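Long-range contact in STIL N-terminal domain-containing protein (Trichoplax adhaerens, PDB 5OI9), which probably takes part in centriole assembly as a STIL protein, whose N-terminal domain may bind CEP85: residues T227-L241 and L251-V264. Numbering follows the deposited sequence.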
loop_
_atom_site.group_PDB
_atom_site.type_symbol
_atom_site.label_atom_id
_atom_site.label_comp_id
_atom_site.label_asym_id
_atom_site.label_seq_id
_atom_site.Cartn_x
_atom_site.Cartn_y
_atom_site.Cartn_z
ATOM N N THR A 227 13.235 5.416 -3.738
ATOM C CA THR A 227 14.479 4.778 -3.325
ATOM C C THR A 227 14.467 4.496 -1.829
ATOM O O THR A 227 15.472 4.669 -1.137
ATOM C CB THR A 227 15.691 5.632 -3.685
ATOM O OG1 THR A 227 15.472 6.987 -3.269
ATOM C CG2 THR A 227 15.933 5.596 -5.165
ATOM N N GLN A 228 13.321 4.064 -1.314
ATOM C CA GLN A 228 13.204 3.764 0.102
ATOM C C GLN A 228 13.751 2.377 0.403
ATOM O O GLN A 228 13.585 1.438 -0.380
ATOM C CB GLN A 228 11.745 3.853 0.552
ATOM C CG GLN A 228 11.140 5.239 0.447
ATOM C CD GLN A 228 10.579 5.528 -0.927
ATOM O OE1 GLN A 228 10.106 4.627 -1.617
ATOM N NE2 GLN A 228 10.632 6.792 -1.336
ATOM N N LYS A 229 14.426 2.259 1.541
ATOM C CA LYS A 229 14.753 0.966 2.114
ATOM C C LYS A 229 14.617 1.077 3.623
ATOM O O LYS A 229 14.655 2.171 4.193
ATOM C CB LYS A 229 16.156 0.486 1.713
ATOM C CG LYS A 229 17.298 1.377 2.160
ATOM C CD LYS A 229 18.632 0.753 1.767
ATOM C CE LYS A 229 19.805 1.421 2.463
ATOM N NZ LYS A 229 21.047 0.606 2.337
ATOM N N SER A 230 14.426 -0.070 4.269
ATOM C CA SER A 230 14.210 -0.078 5.704
ATOM C C SER A 230 14.772 -1.362 6.289
ATOM O O SER A 230 15.059 -2.327 5.574
ATOM C CB SER A 230 12.723 0.058 6.054
ATOM O OG SER A 230 12.041 -1.166 5.851
ATOM N N GLY A 231 14.929 -1.353 7.604
ATOM C CA GLY A 231 15.377 -2.515 8.333
ATOM C C GLY A 231 14.883 -2.451 9.758
ATOM O O GLY A 231 13.907 -1.755 10.053
ATOM N N TYR A 232 15.557 -3.155 10.657
ATOM C CA TYR A 232 15.102 -3.248 12.032
ATOM C C TYR A 232 16.247 -2.903 12.972
ATOM O O TYR A 232 17.422 -2.923 12.592
ATOM C CB TYR A 232 14.514 -4.641 12.305
ATOM C CG TYR A 232 13.363 -4.929 11.366
ATOM C CD1 TYR A 232 12.078 -4.501 11.664
ATOM C CD2 TYR A 232 13.572 -5.576 10.154
ATOM C CE1 TYR A 232 11.024 -4.734 10.797
ATOM C CE2 TYR A 232 12.527 -5.815 9.278
ATOM C CZ TYR A 232 11.253 -5.393 9.607
ATOM O OH TYR A 232 10.204 -5.623 8.740
ATOM N N VAL A 233 15.883 -2.550 14.201
ATOM C CA VAL A 233 16.827 -2.054 15.195
ATOM C C VAL A 233 16.867 -3.043 16.349
ATOM O O VAL A 233 15.840 -3.314 16.983
ATOM C CB VAL A 233 16.449 -0.651 15.694
ATOM C CG1 VAL A 233 17.450 -0.178 16.742
ATOM C CG2 VAL A 233 16.379 0.325 14.533
ATOM N N ALA A 234 18.051 -3.577 16.617
ATOM C CA ALA A 234 18.288 -4.433 17.764
ATOM C C ALA A 234 19.044 -3.639 18.827
ATOM O O ALA A 234 19.436 -2.487 18.619
ATOM C CB ALA A 234 19.049 -5.690 17.341
ATOM N N ILE A 235 19.251 -4.257 19.983
ATOM C CA ILE A 235 19.891 -3.591 21.112
ATOM C C ILE A 235 20.765 -4.605 21.838
ATOM O O ILE A 235 20.424 -5.790 21.915
ATOM C CB ILE A 235 18.842 -2.954 22.053
ATOM C CG1 ILE A 235 19.509 -2.077 23.115
ATOM C CG2 ILE A 235 17.972 -4.019 22.704
ATOM C CD1 ILE A 235 18.526 -1.231 23.903
ATOM N N ASN A 236 21.906 -4.144 22.347
ATOM C CA ASN A 236 22.867 -5.001 23.029
ATOM C C ASN A 236 22.855 -4.725 24.531
ATOM O O ASN A 236 22.048 -3.941 25.043
ATOM C CB ASN A 236 24.272 -4.818 22.444
ATOM C CG ASN A 236 24.782 -3.389 22.556
ATOM O OD1 ASN A 236 24.184 -2.545 23.224
ATOM N ND2 ASN A 236 25.903 -3.116 21.900
ATOM N N ASN A 237 23.785 -5.376 25.239
ATOM C CA ASN A 237 23.823 -5.284 26.696
ATOM C C ASN A 237 24.096 -3.863 27.170
ATOM O O ASN A 237 23.589 -3.452 28.220
ATOM C CB ASN A 237 24.878 -6.242 27.248
ATOM C CG ASN A 237 24.680 -7.663 26.764
ATOM O OD1 ASN A 237 23.597 -8.231 26.900
ATOM N ND2 ASN A 237 25.724 -8.241 26.181
ATOM N N SER A 238 24.885 -3.098 26.419
ATOM C CA SER A 238 25.181 -1.714 26.769
ATOM C C SER A 238 24.054 -0.756 26.400
ATOM O O SER A 238 24.251 0.462 26.472
ATOM C CB SER A 238 26.481 -1.266 26.094
ATOM O OG SER A 238 27.564 -2.100 26.465
ATOM N N HIS A 239 22.888 -1.282 26.011
ATOM C CA HIS A 239 21.739 -0.473 25.601
ATOM C C HIS A 239 22.082 0.419 24.410
ATOM O O HIS A 239 21.635 1.564 24.317
ATOM C CB HIS A 239 21.191 0.356 26.767
ATOM C CG HIS A 239 20.495 -0.460 27.812
ATOM N ND1 HIS A 239 19.770 0.105 28.838
ATOM C CD2 HIS A 239 20.410 -1.801 27.987
ATOM C CE1 HIS A 239 19.270 -0.851 29.601
ATOM N NE2 HIS A 239 19.644 -2.017 29.106
ATOM N N ASN A 240 22.883 -0.112 23.490
ATOM C CA ASN A 240 23.197 0.558 22.239
ATOM C C ASN A 240 22.442 -0.104 21.094
ATOM O O ASN A 240 22.179 -1.310 21.113
ATOM C CB ASN A 240 24.701 0.537 21.957
ATOM C CG ASN A 240 25.505 1.266 23.017
ATOM O OD1 ASN A 240 26.461 0.722 23.569
ATOM N ND2 ASN A 240 25.117 2.503 23.310
ATOM N N LEU A 241 22.098 0.700 20.093
ATOM C CA LEU A 241 21.282 0.248 18.976
ATOM C C LEU A 241 22.141 -0.417 17.909
ATOM O O LEU A 241 23.212 0.083 17.552
ATOM C CB LEU A 241 20.516 1.422 18.364
ATOM C CG LEU A 241 19.662 2.259 19.316
ATOM C CD1 LEU A 241 18.896 3.327 18.548
ATOM C CD2 LEU A 241 18.711 1.374 20.108
ATOM N N LEU A 251 16.383 -12.064 12.359
ATOM C CA LEU A 251 15.276 -11.194 12.742
ATOM C C LEU A 251 14.155 -11.942 13.455
ATOM O O LEU A 251 13.369 -11.318 14.174
ATOM C CB LEU A 251 14.710 -10.491 11.507
ATOM C CG LEU A 251 15.538 -9.354 10.910
ATOM C CD1 LEU A 251 14.979 -8.959 9.553
ATOM C CD2 LEU A 251 15.562 -8.160 11.856
ATOM N N SER A 252 14.062 -13.260 13.276
ATOM C CA SER A 252 12.943 -13.999 13.853
ATOM C C SER A 252 13.007 -14.051 15.377
ATOM O O SER A 252 11.962 -14.156 16.030
ATOM C CB SER A 252 12.888 -15.412 13.268
ATOM O OG SER A 252 14.098 -16.114 13.495
ATOM N N SER A 253 14.202 -13.972 15.971
ATOM C CA SER A 253 14.294 -14.045 17.426
ATOM C C SER A 253 15.267 -13.060 18.061
ATOM O O SER A 253 15.342 -13.016 19.294
ATOM C CB SER A 253 14.663 -15.475 17.866
ATOM O OG SER A 253 15.845 -15.917 17.227
ATOM N N ILE A 254 16.002 -12.275 17.285
ATOM C CA ILE A 254 16.855 -11.238 17.880
ATOM C C ILE A 254 15.969 -10.219 18.595
ATOM O O ILE A 254 14.856 -9.932 18.117
ATOM C CB ILE A 254 17.719 -10.576 16.796
ATOM C CG1 ILE A 254 18.854 -9.744 17.405
ATOM C CG2 ILE A 254 16.876 -9.721 15.851
ATOM C CD1 ILE A 254 19.794 -9.154 16.375
ATOM N N PRO A 255 16.374 -9.685 19.749
ATOM C CA PRO A 255 15.528 -8.698 20.445
ATOM C C PRO A 255 15.477 -7.384 19.678
ATOM O O PRO A 255 16.497 -6.715 19.498
ATOM C CB PRO A 255 16.216 -8.537 21.805
ATOM C CG PRO A 255 17.632 -8.950 21.563
ATOM C CD PRO A 255 17.556 -10.051 20.547
ATOM N N LEU A 256 14.279 -7.011 19.236
ATOM C CA LEU A 256 14.077 -5.835 18.401
ATOM C C LEU A 256 13.366 -4.741 19.186
ATOM O O LEU A 256 12.483 -5.022 20.002
ATOM C CB LEU A 256 13.274 -6.195 17.147
ATOM C CG LEU A 256 13.964 -7.160 16.180
ATOM C CD1 LEU A 256 13.027 -7.577 15.059
ATOM C CD2 LEU A 256 15.232 -6.523 15.616
ATOM N N VAL A 257 13.755 -3.492 18.932
ATOM C CA VAL A 257 13.186 -2.335 19.611
ATOM C C VAL A 257 12.621 -1.305 18.648
ATOM O O VAL A 257 12.159 -0.250 19.092
ATOM C CB VAL A 257 14.215 -1.671 20.548
ATOM C CG1 VAL A 257 14.548 -2.592 21.714
ATOM C CG2 VAL A 257 15.474 -1.300 19.768
ATOM N N GLY A 258 12.650 -1.567 17.348
ATOM C CA GLY A 258 12.130 -0.604 16.396
ATOM C C GLY A 258 12.677 -0.867 15.004
ATOM O O GLY A 258 13.047 -1.990 14.668
ATOM N N ILE A 259 12.709 0.203 14.209
ATOM C CA ILE A 259 13.026 0.129 12.788
ATOM C C ILE A 259 13.910 1.308 12.405
ATOM O O ILE A 259 14.014 2.302 13.126
ATOM C CB ILE A 259 11.758 0.137 11.906
ATOM C CG1 ILE A 259 10.986 1.444 12.111
ATOM C CG2 ILE A 259 10.878 -1.062 12.207
ATOM C CD1 ILE A 259 9.757 1.587 11.222
ATOM N N TRP A 260 14.555 1.179 11.247
ATOM C CA TRP A 260 15.205 2.301 10.591
ATOM C C TRP A 260 14.666 2.417 9.172
ATOM O O TRP A 260 14.294 1.417 8.549
ATOM C CB TRP A 260 16.739 2.164 10.582
ATOM C CG TRP A 260 17.273 0.973 9.847
ATOM C CD1 TRP A 260 17.613 -0.238 10.383
ATOM C CD2 TRP A 260 17.552 0.883 8.445
ATOM N NE1 TRP A 260 18.078 -1.077 9.400
ATOM C CE2 TRP A 260 18.050 -0.414 8.201
ATOM C CE3 TRP A 260 17.424 1.769 7.371
ATOM C CZ2 TRP A 260 18.417 -0.846 6.928
ATOM C CZ3 TRP A 260 17.785 1.336 6.105
ATOM C CH2 TRP A 260 18.278 0.041 5.896
ATOM N N VAL A 261 14.596 3.650 8.674
ATOM C CA VAL A 261 14.073 3.934 7.343
ATOM C C VAL A 261 15.011 4.914 6.649
ATOM O O VAL A 261 15.483 5.878 7.263
ATOM C CB VAL A 261 12.634 4.493 7.398
ATOM C CG1 VAL A 261 12.173 4.938 6.012
ATOM C CG2 VAL A 261 11.678 3.450 7.963
ATOM N N ASP A 262 15.278 4.664 5.369
ATOM C CA ASP A 262 16.177 5.478 4.566
ATOM C C ASP A 262 15.483 5.872 3.267
ATOM O O ASP A 262 14.610 5.157 2.768
ATOM C CB ASP A 262 17.478 4.713 4.265
ATOM C CG ASP A 262 18.454 5.511 3.426
ATOM O OD1 ASP A 262 18.403 6.757 3.467
ATOM O OD2 ASP A 262 19.269 4.884 2.714
ATOM N N GLY A 263 15.868 7.026 2.729
ATOM C CA GLY A 263 15.442 7.421 1.401
ATOM C C GLY A 263 14.135 8.174 1.309
ATOM O O GLY A 263 13.496 8.141 0.252
ATOM N N VAL A 264 13.710 8.850 2.374
ATOM C CA VAL A 264 12.519 9.687 2.343
ATOM C C VAL A 264 12.925 11.113 2.692
ATOM O O VAL A 264 14.006 11.364 3.227
ATOM C CB VAL A 264 11.415 9.188 3.300
ATOM C CG1 VAL A 264 11.033 7.754 2.974
ATOM C CG2 VAL A 264 11.872 9.309 4.745
#
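W260 lays its indole flat over G231, a worked example of an aromatic ring paired with glycine across two antiparallel strands. From CB, a chi1 of 62° sets CG between the backbone N and the carbonyl carbon and brings the ring back over 229-235. G231 N lies over the middle of the indole, nearest CD2 and CE2, with W260 CE2 3.3 Å from G231 N. Y232 O lies at the ring edge, 3.5 Å from W260 CD1. NE1 passes over G231 CA and gives its hydrogen bond to V244 O on strand 241-245, beyond 229-235. G231 CA also makes a CH-pi contact 3.6 Å from the centroid of the five-membered ring. Farther out, CE3 comes near S230 CA and CZ2 lies against S230 C and G231 N. W260 CZ3 stands 3.8 Å from K229 O, and W260 CH2 ends 4.0 Å from K229 CE. Any CB on residue 231 would collide with NE1, which is consistent with a glycine here. Without the indole, as with an alanine here, the G231 backbone would probably lose its cover and V244 O its indole donor.

Beneath the ring, G231 and W260 exchange two backbone hydrogen bonds, as do K229 and D262. Near the other end, V233 O accepts from V257 N whereas V233 N donates to G258 O; V257 and G258 together face V233, a beta bulge.

On the opposite face, Y232 CD1 lies 3.7 Å from I259 CG2, and Y232 CD2 meets both methyls of L251, with L251 CD2 3.7 Å from Y232 CD2. Helix 270-281 touches Y232 and I259 on this face, while L215 of helix 210-216 touches K229, W260 and D262 on the other. A bulged antiparallel pair within a mixed sheet, with a helix packed on each face, is typical of a layered alpha/beta fold, here part of the STIL N-terminal domain.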